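Local coordinates for annexin A8 (Homo sapiens, PDB 1W3W), which binds phospholipid membranes in a calcium-dependent way and acts as an anticoagulant that indirectly inhibits the thromboplastin-specific complex of the blood coagulation cascade, at residues E28-A33 against Q42-V47; Q55-A60 against M91-R96; A259-Y264 against L276-V281; M306-T311 against A318-V323. All blocks are in the same frame, centred on the assembly; numbering follows the deposited sequence.

Contact 1: E28-A33 against Q42-V47; sequences ETLYKA and QAIIDV
Leu30 and Ile44 meet where helices 24-34 and 41-48 lie side by side as an antiparallel pair in the first annexin repeat; the axes of the two short segments are 9.2 Å apart at an angle of 161°. The tight part is built round one methyl. Leu30 CD2 rests 4.0 Å from Ile44 CA, close to the backbone of the opposite helix, and the same carbon lies 4.1 Å from Val47 CB. CD2 is the branch of the leucine that does the touching, and the side chains of Leu30 and Ile44 cross at about a right angle. One helical turn on, Ala33 CB comes within 4.1 Å of Ala43 CB and also meets Ile44 CG1, so that two small methyls meet directly. Behind this layer, helix 53-67 covers the pair through Ile59, which packs on Leu30 and Val47.

The looser, partly exposed edge belongs to Thr29, with Ala43 at the border between the two parts. Thr29 turns its methyl, CG2, inward by placing it anti to the backbone N, and this carbon is 3.9 Å from Val47 CG2 but 4.3 Å from Ala43 CB. Its hydroxyl stays with its own helix and bonds to Pro25 O. No hydrogen bond crosses between the two segments. The helices are therefore held to each other here by methyl and methylene packing, while their polar backbone atoms are engaged along each helix, a chemistry that fixes spacing through side-chain shape rather than through directional bonds.

Contact 2: Q55-A60 against M91-R96; sequences QRQQIA and MYPPYR
Arg56 and Met91 bring their CA atoms to 6.5 Å of each other where helix 53-67 runs past the non-helical link between helices 81-91 and 96-107. Met91 sets off from the backbone away from helix 53-67, but bends at chi2 and chi3 and folds its thioether back. As a result its methyl, CE, lies 3.8 Å from Arg56 O and 4.1 Å from Ala60 CB, while the sulfur SD stands 4.1 Å from Arg56 CD, the two side chains crossing obliquely. Beyond that methylene the guanidinium of Arg56 turns elsewhere, with NE bonded to Leu48 O and NH1 to Leu90 O.

The polar link is made by Gln57. A bend at chi2 (-48°) swings its amide toward the link, and NE2 donates to Met91 O over 3.0 Å in a nearly straight bond (171°). The acceptor lies in the plane of the glutamine amide, yet NE2 stands well above the plane of the carbonyl, 58° out of it. Pro93 closes in beside the amide, its CD 4.0 Å from Gln57 NE2. The second partner of NE2 is Asn53 OD1, and Asn53 ND2 in turn reaches Tyr92 O.

With an alanine in place of Gln57, Met91 O would probably lose this donor, Asn53 OD1 its amide partner and Pro93 CD its amide neighbour. At this passage from the first annexin repeat to the second, side-chain amides thus bond to carbonyls at the start of the link, and the folded methionine supplies the apolar filling.

Contact 3: A259-Y264 against L276-V281; sequences AERLYY and LIRNIV
Arg261 and Leu262 face Arg278, Asn279, Leu276 and Ile280 in the antiparallel pairing of helices 254-266 and 273-283 within the fourth annexin repeat, the axes of the short segments approaching to 9.7 Å at 152°. Arg261 can be followed outward. Its CB points toward the other helix, and CG, set anti to the backbone N (chi1 -160°), lies 4.2 Å from Asn279 CG; the guanidinium and the asparagine amide stand nearly perpendicular. A bend at chi2 then carries CD and NE off toward helix 113-122, where NE forms a salt bridge with Glu118. At the tip, NH2 comes to 4.0 Å from Arg278 NH2, near the edge of the Arg278 guanidinium.

These two like charges are brought together by a shared anion: Arg278 NE bridges to the other carboxylate oxygen of Glu118, and Arg278 NH1 to Glu101. Such a largely buried charged cluster between repeats is consistent with the polar centre of the annexin fold.

The apolar half is Leu262. It crosses Leu276 at about a right angle and runs antiparallel alongside Asn279. Its methyl CD2 lies 4.0 Å from both Leu276 CD1 and Ile280 CG1, and Ile291 of helix 288-299 covers the leucine as well. The closest approach in the contact is also made by that methyl: Leu262 CD2 to Asn279 CB, 3.7 Å.

Contact 4: M306-T311 against A318-V323; sequences MIMEDT and ALLSLV. With CA (calcium ion), chain B.
The calcium site of the fourth annexin repeat takes its acidic ligand from the end of helix 303-310, which packs antiparallel against helix 313-323 through Ile307 and Leu320. The axes of the short segments are 10.5 Å apart. Ile307 presents two branches: CG2 lies 4.0 Å from Leu320 CD2 and close to Leu319 CB, while CD1, at the tip, reaches Val323 CG2 at 3.9 Å. It lies alongside Leu320 and Val323, the side chains pointing opposite ways. On the exposed side, Met308 CG is 3.9 Å from Leu320 CD1, the side chains crossing at about a right angle.

Thr311, the first residue beyond the helix, sets its hydroxyl between the backbone N and the carbonyl carbon (chi1 66°). From there OG1 donates to Ile307 O over 2.7 Å, standing above the carbonyl plane, and Thr311 N bonds to the same oxygen; CG2 is left facing Leu319 CD1. Were a glycine here instead, Ile307 O would probably be left without the hydroxyl that grips it beside the backbone N-H, and Leu319 CD1 without its methyl neighbour.

Asp310, just before it, binds the metal. Asp310 OD2 lies 2.4 Å from the calcium ion, and a metal-bound water donates to Asp310 OD1 at 3.0 Å. Carbonyl oxygens of Met266, Gly268 and Gly270 complete the ligands from the protein, and Thr271 OG1 hydrogen-bonds to OD2. One short helix end thus does two things: an apolar face holds the helix to its neighbour, and a carboxylate holds the metal.

In the fold
Contacts 1 and 3 are counterparts, the same antiparallel pairing of two helices in the first and fourth repeats, both buried; contact 1 is purely apolar across its segments, whereas contact 3, nearer the chain's centre, adds a charged cluster. Contact 4 shares the core of the fourth repeat with contact 3, since Ile280 CD1 touches Ile307 CD1 at 3.9 Å, but opens at one end onto the metal. Contact 2, partly buried, is the one that brings a helix against a link, and it carries a hydrogen bond across its segments. It adjoins contact 1 through Ile59, while Ile45 packs on Ala318 and so joins contact 1 to contact 4 between repeats.

Contact 1: E28-A33 against Q42-V47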
# COMPACT_ATOMS: atom_id res chain seq x y z
N GLU A 28 9.77 -7.59 -28.32
CA GLU A 28 9.74 -8.74 -29.22
C GLU A 28 9.67 -10.07 -28.48
O GLU A 28 8.97 -10.98 -28.92
CB GLU A 28 10.95 -8.73 -30.15
CG GLU A 28 10.76 -9.61 -31.37
CD GLU A 28 11.99 -9.67 -32.25
OE1 GLU A 28 13.06 -10.03 -31.73
OE2 GLU A 28 11.88 -9.34 -33.45
N THR A 29 10.37 -10.19 -27.36
CA THR A 29 10.26 -11.39 -26.56
C THR A 29 8.82 -11.61 -26.09
O THR A 29 8.32 -12.72 -26.15
CB THR A 29 11.18 -11.30 -25.35
OG1 THR A 29 12.53 -11.25 -25.80
CG2 THR A 29 11.12 -12.58 -24.53
N LEU A 30 8.17 -10.56 -25.63
CA LEU A 30 6.79 -10.69 -25.15
C LEU A 30 5.83 -11.05 -26.30
O LEU A 30 4.95 -11.87 -26.14
CB LEU A 30 6.33 -9.41 -24.47
CG LEU A 30 7.07 -9.02 -23.20
CD1 LEU A 30 6.59 -7.68 -22.70
CD2 LEU A 30 6.89 -10.09 -22.15
N TYR A 31 6.04 -10.43 -27.46
CA TYR A 31 5.27 -10.74 -28.65
C TYR A 31 5.35 -12.23 -28.99
O TYR A 31 4.33 -12.90 -29.14
CB TYR A 31 5.77 -9.88 -29.81
CG TYR A 31 5.09 -10.13 -31.14
CD1 TYR A 31 3.82 -9.61 -31.40
CD2 TYR A 31 5.71 -10.87 -32.14
CE1 TYR A 31 3.19 -9.83 -32.63
CE2 TYR A 31 5.09 -11.10 -33.37
CZ TYR A 31 3.83 -10.57 -33.61
OH TYR A 31 3.21 -10.79 -34.83
N LYS A 32 6.56 -12.76 -29.08
CA LYS A 32 6.77 -14.17 -29.40
C LYS A 32 6.16 -15.08 -28.33
O LYS A 32 5.67 -16.16 -28.63
CB LYS A 32 8.27 -14.44 -29.53
CG LYS A 32 8.89 -13.76 -30.74
CD LYS A 32 10.38 -14.09 -30.88
CE LYS A 32 10.61 -15.10 -32.02
NZ LYS A 32 9.80 -16.36 -31.86
N ALA A 33 6.18 -14.62 -27.08
CA ALA A 33 5.66 -15.39 -25.97
C ALA A 33 4.15 -15.57 -26.03
O ALA A 33 3.63 -16.53 -25.51
CB ALA A 33 6.04 -14.74 -24.64
N GLN A 42 6.86 -18.24 -18.74
CA GLN A 42 8.16 -18.03 -18.14
C GLN A 42 8.89 -16.86 -18.79
O GLN A 42 9.54 -16.09 -18.10
CB GLN A 42 9.01 -19.31 -18.25
CG GLN A 42 10.33 -19.22 -17.49
CD GLN A 42 10.14 -18.99 -16.01
OE1 GLN A 42 10.73 -18.06 -15.43
NE2 GLN A 42 9.32 -19.80 -15.39
N ALA A 43 8.77 -16.73 -20.11
CA ALA A 43 9.39 -15.62 -20.82
C ALA A 43 8.77 -14.29 -20.40
O ALA A 43 9.45 -13.28 -20.38
CB ALA A 43 9.27 -15.80 -22.32
N ILE A 44 7.48 -14.30 -20.07
CA ILE A 44 6.81 -13.11 -19.58
C ILE A 44 7.36 -12.74 -18.18
O ILE A 44 7.66 -11.58 -17.94
CB ILE A 44 5.26 -13.30 -19.57
CG1 ILE A 44 4.75 -13.36 -21.03
CG2 ILE A 44 4.57 -12.16 -18.84
CD1 ILE A 44 3.37 -13.94 -21.17
N ILE A 45 7.51 -13.73 -17.31
CA ILE A 45 8.14 -13.54 -15.99
C ILE A 45 9.55 -12.98 -16.13
O ILE A 45 9.91 -12.02 -15.48
CB ILE A 45 8.16 -14.87 -15.19
CG1 ILE A 45 6.74 -15.32 -14.84
CG2 ILE A 45 9.01 -14.75 -13.89
CD1 ILE A 45 6.69 -16.73 -14.27
N ASP A 46 10.34 -13.57 -17.03
CA ASP A 46 11.75 -13.22 -17.17
C ASP A 46 11.97 -11.80 -17.65
O ASP A 46 12.97 -11.21 -17.32
CB ASP A 46 12.47 -14.18 -18.12
CG ASP A 46 12.69 -15.55 -17.52
OD1 ASP A 46 12.38 -15.76 -16.32
OD2 ASP A 46 13.15 -16.49 -18.18
N VAL A 47 11.03 -11.25 -18.42
CA VAL A 47 11.15 -9.86 -18.84
C VAL A 47 10.55 -8.92 -17.78
O VAL A 47 11.23 -8.02 -17.27
CB VAL A 47 10.46 -9.64 -20.22
CG1 VAL A 47 10.39 -8.16 -20.56
CG2 VAL A 47 11.20 -10.40 -21.32

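Contact 2: Q55-A60 against M91-R96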
# COMPACT_ATOMS: atom_id res chain seq x y z
N GLN A 55 11.22 1.00 -17.22
CA GLN A 55 11.57 0.17 -18.37
C GLN A 55 10.37 -0.57 -18.94
O GLN A 55 10.24 -0.66 -20.16
CB GLN A 55 12.67 -0.83 -18.01
CG GLN A 55 14.01 -0.18 -17.76
CD GLN A 55 15.04 -1.17 -17.25
OE1 GLN A 55 14.71 -2.10 -16.52
NE2 GLN A 55 16.30 -0.95 -17.62
N ARG A 56 9.49 -1.08 -18.08
CA ARG A 56 8.23 -1.64 -18.54
C ARG A 56 7.37 -0.67 -19.36
O ARG A 56 6.74 -1.08 -20.32
CB ARG A 56 7.38 -2.15 -17.38
CG ARG A 56 7.94 -3.34 -16.66
CD ARG A 56 7.01 -3.81 -15.51
NE ARG A 56 7.86 -4.33 -14.46
CZ ARG A 56 7.91 -3.92 -13.21
NH1 ARG A 56 7.09 -2.99 -12.72
NH2 ARG A 56 8.82 -4.48 -12.42
N GLN A 57 7.34 0.61 -18.98
CA GLN A 57 6.57 1.61 -19.73
C GLN A 57 7.17 1.82 -21.13
O GLN A 57 6.44 1.96 -22.12
CB GLN A 57 6.51 2.95 -18.97
CG GLN A 57 5.96 2.88 -17.54
CD GLN A 57 4.68 2.09 -17.42
OE1 GLN A 57 3.81 2.20 -18.28
NE2 GLN A 57 4.55 1.30 -16.37
N GLN A 58 8.50 1.79 -21.21
CA GLN A 58 9.20 1.87 -22.49
C GLN A 58 8.92 0.64 -23.35
O GLN A 58 8.70 0.75 -24.55
CB GLN A 58 10.71 2.02 -22.27
CG GLN A 58 11.11 3.28 -21.54
CD GLN A 58 12.61 3.34 -21.24
OE1 GLN A 58 13.03 3.13 -20.10
NE2 GLN A 58 13.40 3.62 -22.26
N ILE A 59 8.94 -0.53 -22.72
CA ILE A 59 8.59 -1.78 -23.39
C ILE A 59 7.15 -1.73 -23.94
O ILE A 59 6.90 -2.12 -25.08
CB ILE A 59 8.79 -2.98 -22.45
CG1 ILE A 59 10.29 -3.20 -22.18
CG2 ILE A 59 8.23 -4.24 -23.06
CD1 ILE A 59 10.57 -4.13 -21.04
N ALA A 60 6.22 -1.22 -23.15
CA ALA A 60 4.82 -1.09 -23.58
C ALA A 60 4.71 -0.20 -24.82
O ALA A 60 4.00 -0.54 -25.78
CB ALA A 60 3.95 -0.55 -22.45
N MET A 91 2.45 -3.50 -14.60
CA MET A 91 2.39 -2.61 -15.77
C MET A 91 1.87 -1.21 -15.48
O MET A 91 2.04 -0.30 -16.30
CB MET A 91 1.52 -3.23 -16.87
CG MET A 91 2.11 -4.47 -17.51
SD MET A 91 3.82 -4.29 -18.11
CE MET A 91 3.67 -2.97 -19.18
N TYR A 92 1.23 -1.01 -14.33
CA TYR A 92 0.77 0.31 -13.95
C TYR A 92 1.93 1.17 -13.46
O TYR A 92 2.73 0.73 -12.63
CB TYR A 92 -0.33 0.24 -12.88
CG TYR A 92 -1.70 -0.01 -13.46
CD1 TYR A 92 -2.08 -1.28 -13.85
CD2 TYR A 92 -2.60 1.03 -13.65
CE1 TYR A 92 -3.33 -1.52 -14.41
CE2 TYR A 92 -3.85 0.80 -14.21
CZ TYR A 92 -4.20 -0.47 -14.60
OH TYR A 92 -5.43 -0.72 -15.17
N PRO A 93 2.00 2.41 -13.92
CA PRO A 93 2.95 3.36 -13.32
C PRO A 93 2.59 3.57 -11.84
O PRO A 93 1.43 3.39 -11.44
CB PRO A 93 2.75 4.65 -14.13
CG PRO A 93 1.97 4.27 -15.33
CD PRO A 93 1.21 3.03 -15.00
N PRO A 94 3.56 3.97 -11.03
CA PRO A 94 3.26 4.38 -9.66
C PRO A 94 2.20 5.50 -9.62
O PRO A 94 2.09 6.28 -10.57
CB PRO A 94 4.61 4.90 -9.14
CG PRO A 94 5.53 4.86 -10.26
CD PRO A 94 4.99 4.05 -11.35
N TYR A 95 1.41 5.52 -8.56
CA TYR A 95 0.35 6.51 -8.32
C TYR A 95 -0.90 6.20 -9.10
O TYR A 95 -1.99 6.17 -8.53
CB TYR A 95 0.83 7.97 -8.53
CG TYR A 95 2.19 8.20 -7.92
CD1 TYR A 95 2.48 7.73 -6.64
CD2 TYR A 95 3.20 8.84 -8.63
CE1 TYR A 95 3.73 7.90 -6.08
CE2 TYR A 95 4.46 9.01 -8.08
CZ TYR A 95 4.71 8.54 -6.81
OH TYR A 95 5.96 8.70 -6.25
N ARG A 96 -0.77 5.95 -10.39
CA ARG A 96 -1.87 5.39 -11.15
C ARG A 96 -2.25 4.01 -10.65
O ARG A 96 -3.43 3.68 -10.63
CB ARG A 96 -1.52 5.33 -12.64
CG ARG A 96 -1.36 6.71 -13.24
CD ARG A 96 -1.42 6.77 -14.76
NE ARG A 96 -2.55 5.98 -15.27
CZ ARG A 96 -2.66 5.54 -16.52
NH1 ARG A 96 -1.73 5.82 -17.43
NH2 ARG A 96 -3.72 4.82 -16.86

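Contact 3: A259-Y264 against L276-V281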
# COMPACT_ATOMS: atom_id res chain seq x y z
N ALA A 259 5.80 -5.15 6.36
CA ALA A 259 6.13 -6.55 6.68
C ALA A 259 4.93 -7.22 7.32
O ALA A 259 4.61 -8.35 7.00
CB ALA A 259 7.33 -6.63 7.62
N GLU A 260 4.28 -6.51 8.25
CA GLU A 260 3.16 -7.06 9.01
C GLU A 260 1.92 -7.24 8.14
O GLU A 260 1.16 -8.20 8.30
CB GLU A 260 2.84 -6.13 10.19
CG GLU A 260 1.74 -6.63 11.12
CD GLU A 260 1.45 -5.64 12.23
OE1 GLU A 260 2.29 -5.46 13.12
OE2 GLU A 260 0.38 -5.03 12.18
N ARG A 261 1.75 -6.33 7.20
CA ARG A 261 0.68 -6.43 6.24
C ARG A 261 0.82 -7.68 5.38
O ARG A 261 -0.14 -8.40 5.14
CB ARG A 261 0.69 -5.18 5.37
CG ARG A 261 -0.55 -4.94 4.69
CD ARG A 261 -1.70 -4.52 5.60
NE ARG A 261 -2.76 -4.16 4.71
CZ ARG A 261 -4.03 -4.53 4.83
NH1 ARG A 261 -4.46 -5.22 5.88
NH2 ARG A 261 -4.87 -4.15 3.90
N LEU A 262 2.04 -7.94 4.94
CA LEU A 262 2.33 -9.11 4.13
C LEU A 262 2.14 -10.40 4.93
O LEU A 262 1.55 -11.35 4.43
CB LEU A 262 3.74 -9.02 3.57
CG LEU A 262 3.97 -7.94 2.51
CD1 LEU A 262 5.44 -7.83 2.19
CD2 LEU A 262 3.17 -8.27 1.27
N TYR A 263 2.62 -10.41 6.17
CA TYR A 263 2.44 -11.55 7.08
C TYR A 263 0.98 -11.92 7.27
O TYR A 263 0.61 -13.10 7.18
CB TYR A 263 3.07 -11.24 8.44
CG TYR A 263 2.95 -12.36 9.46
CD1 TYR A 263 3.74 -13.50 9.39
CD2 TYR A 263 2.03 -12.26 10.52
CE1 TYR A 263 3.63 -14.52 10.33
CE2 TYR A 263 1.91 -13.27 11.47
CZ TYR A 263 2.72 -14.40 11.36
OH TYR A 263 2.61 -15.40 12.29
N TYR A 264 0.13 -10.93 7.52
CA TYR A 264 -1.27 -11.22 7.78
C TYR A 264 -2.07 -11.50 6.51
O TYR A 264 -3.11 -12.13 6.58
CB TYR A 264 -1.92 -10.15 8.65
CG TYR A 264 -1.54 -10.30 10.12
CD1 TYR A 264 -0.70 -9.38 10.74
CD2 TYR A 264 -1.98 -11.40 10.86
CE1 TYR A 264 -0.33 -9.53 12.09
CE2 TYR A 264 -1.62 -11.55 12.20
CZ TYR A 264 -0.79 -10.61 12.81
OH TYR A 264 -0.42 -10.75 14.13
N LEU A 276 -1.25 -9.13 -0.86
CA LEU A 276 0.09 -9.62 -1.18
C LEU A 276 0.63 -8.95 -2.45
O LEU A 276 1.73 -8.41 -2.47
CB LEU A 276 0.03 -11.14 -1.35
CG LEU A 276 1.31 -11.93 -1.60
CD1 LEU A 276 2.32 -11.76 -0.48
CD2 LEU A 276 0.92 -13.40 -1.73
N ILE A 277 -0.16 -8.97 -3.52
CA ILE A 277 0.24 -8.38 -4.79
C ILE A 277 0.52 -6.89 -4.64
O ILE A 277 1.58 -6.42 -5.04
CB ILE A 277 -0.85 -8.63 -5.85
CG1 ILE A 277 -0.83 -10.12 -6.28
CG2 ILE A 277 -0.69 -7.68 -7.04
CD1 ILE A 277 -2.06 -10.58 -7.05
N ARG A 278 -0.42 -6.16 -4.06
CA ARG A 278 -0.34 -4.71 -4.00
C ARG A 278 0.87 -4.22 -3.22
O ARG A 278 1.56 -3.29 -3.64
CB ARG A 278 -1.62 -4.13 -3.38
CG ARG A 278 -1.69 -2.61 -3.36
CD ARG A 278 -3.01 -2.07 -2.81
NE ARG A 278 -3.29 -2.65 -1.51
CZ ARG A 278 -4.18 -3.61 -1.25
NH1 ARG A 278 -4.92 -4.14 -2.20
NH2 ARG A 278 -4.30 -4.07 -0.03
N ASN A 279 1.15 -4.86 -2.10
CA ASN A 279 2.26 -4.44 -1.27
C ASN A 279 3.61 -4.80 -1.85
O ASN A 279 4.54 -3.99 -1.77
CB ASN A 279 2.06 -4.94 0.15
CG ASN A 279 0.98 -4.17 0.86
OD1 ASN A 279 -0.17 -4.60 0.95
ND2 ASN A 279 1.33 -2.98 1.29
N ILE A 280 3.73 -5.98 -2.45
CA ILE A 280 4.99 -6.36 -3.10
C ILE A 280 5.24 -5.47 -4.32
O ILE A 280 6.34 -4.97 -4.49
CB ILE A 280 5.01 -7.87 -3.46
CG1 ILE A 280 5.23 -8.68 -2.18
CG2 ILE A 280 6.10 -8.17 -4.48
CD1 ILE A 280 5.31 -10.15 -2.36
N VAL A 281 4.21 -5.27 -5.13
CA VAL A 281 4.37 -4.50 -6.34
C VAL A 281 4.68 -3.04 -6.04
O VAL A 281 5.61 -2.49 -6.61
CB VAL A 281 3.14 -4.62 -7.25
CG1 VAL A 281 3.20 -3.59 -8.38
CG2 VAL A 281 3.07 -6.04 -7.84

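Contact 4: M306-T311 against A318-V323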
# COMPACT_ATOMS: atom_id res chain seq x y z
N MET A 306 7.16 -18.01 3.27
CA MET A 306 5.72 -17.94 3.40
C MET A 306 5.04 -17.88 2.04
O MET A 306 4.00 -18.50 1.84
CB MET A 306 5.30 -16.77 4.30
CG MET A 306 5.22 -17.20 5.74
SD MET A 306 4.56 -15.97 6.80
CE MET A 306 2.85 -16.38 6.72
N ILE A 307 5.63 -17.15 1.11
CA ILE A 307 5.11 -17.13 -0.26
C ILE A 307 5.13 -18.55 -0.87
O ILE A 307 4.16 -18.96 -1.50
CB ILE A 307 5.92 -16.14 -1.13
CG1 ILE A 307 5.60 -14.69 -0.72
CG2 ILE A 307 5.59 -16.35 -2.59
CD1 ILE A 307 6.54 -13.66 -1.31
N MET A 308 6.21 -19.30 -0.67
CA MET A 308 6.30 -20.68 -1.17
C MET A 308 5.24 -21.61 -0.58
O MET A 308 4.69 -22.48 -1.28
CB MET A 308 7.69 -21.25 -0.88
CG MET A 308 8.75 -20.58 -1.71
SD MET A 308 10.38 -21.31 -1.59
CE MET A 308 10.11 -22.78 -2.45
N GLU A 309 4.92 -21.40 0.69
CA GLU A 309 3.92 -22.20 1.39
C GLU A 309 2.51 -21.88 0.93
O GLU A 309 1.68 -22.79 0.85
CB GLU A 309 4.05 -21.98 2.90
CG GLU A 309 3.27 -22.98 3.74
CD GLU A 309 3.32 -22.63 5.22
OE1 GLU A 309 2.25 -22.67 5.89
OE2 GLU A 309 4.43 -22.31 5.69
N ASP A 310 2.25 -20.61 0.61
CA ASP A 310 0.89 -20.11 0.36
C ASP A 310 0.47 -20.00 -1.11
O ASP A 310 -0.71 -19.90 -1.40
CB ASP A 310 0.73 -18.72 0.98
CG ASP A 310 -0.06 -18.75 2.25
OD1 ASP A 310 0.32 -19.53 3.16
OD2 ASP A 310 -1.10 -18.05 2.41
N THR A 311 1.42 -19.96 -2.03
CA THR A 311 1.09 -19.74 -3.43
C THR A 311 1.66 -20.86 -4.27
O THR A 311 2.53 -21.60 -3.82
CB THR A 311 1.65 -18.38 -3.92
OG1 THR A 311 3.09 -18.41 -3.92
CG2 THR A 311 1.29 -17.25 -2.96
N ALA A 318 6.56 -15.85 -10.29
CA ALA A 318 6.65 -14.43 -10.56
C ALA A 318 6.87 -13.65 -9.26
O ALA A 318 7.67 -12.74 -9.23
CB ALA A 318 5.39 -13.95 -11.27
N LEU A 319 6.15 -14.00 -8.20
CA LEU A 319 6.33 -13.30 -6.91
C LEU A 319 7.76 -13.46 -6.41
O LEU A 319 8.38 -12.49 -5.96
CB LEU A 319 5.36 -13.80 -5.85
CG LEU A 319 3.92 -13.30 -5.93
CD1 LEU A 319 3.07 -14.05 -4.96
CD2 LEU A 319 3.84 -11.82 -5.64
N LEU A 320 8.28 -14.68 -6.50
CA LEU A 320 9.63 -14.96 -6.01
C LEU A 320 10.69 -14.26 -6.86
O LEU A 320 11.69 -13.83 -6.33
CB LEU A 320 9.89 -16.49 -5.96
CG LEU A 320 9.07 -17.28 -4.93
CD1 LEU A 320 9.31 -18.80 -5.08
CD2 LEU A 320 9.42 -16.84 -3.52
N SER A 321 10.45 -14.12 -8.16
CA SER A 321 11.36 -13.41 -9.06
C SER A 321 11.45 -11.93 -8.65
O SER A 321 12.53 -11.35 -8.62
CB SER A 321 10.92 -13.57 -10.51
OG SER A 321 11.84 -12.98 -11.41
N LEU A 322 10.30 -11.35 -8.29
CA LEU A 322 10.23 -9.96 -7.84
C LEU A 322 10.92 -9.74 -6.51
O LEU A 322 11.65 -8.78 -6.33
CB LEU A 322 8.76 -9.55 -7.67
CG LEU A 322 8.04 -8.97 -8.87
CD1 LEU A 322 6.58 -8.81 -8.50
CD2 LEU A 322 8.66 -7.63 -9.29
N VAL A 323 10.67 -10.65 -5.57
CA VAL A 323 11.24 -10.55 -4.23
C VAL A 323 12.76 -10.70 -4.29
O VAL A 323 13.48 -10.04 -3.54
CB VAL A 323 10.61 -11.61 -3.29
CG1 VAL A 323 11.33 -11.65 -1.94
CG2 VAL A 323 9.12 -11.32 -3.08
CA CA B . -2.41 -18.94 4.22
O HOH W 1 -1.05 -20.17 5.78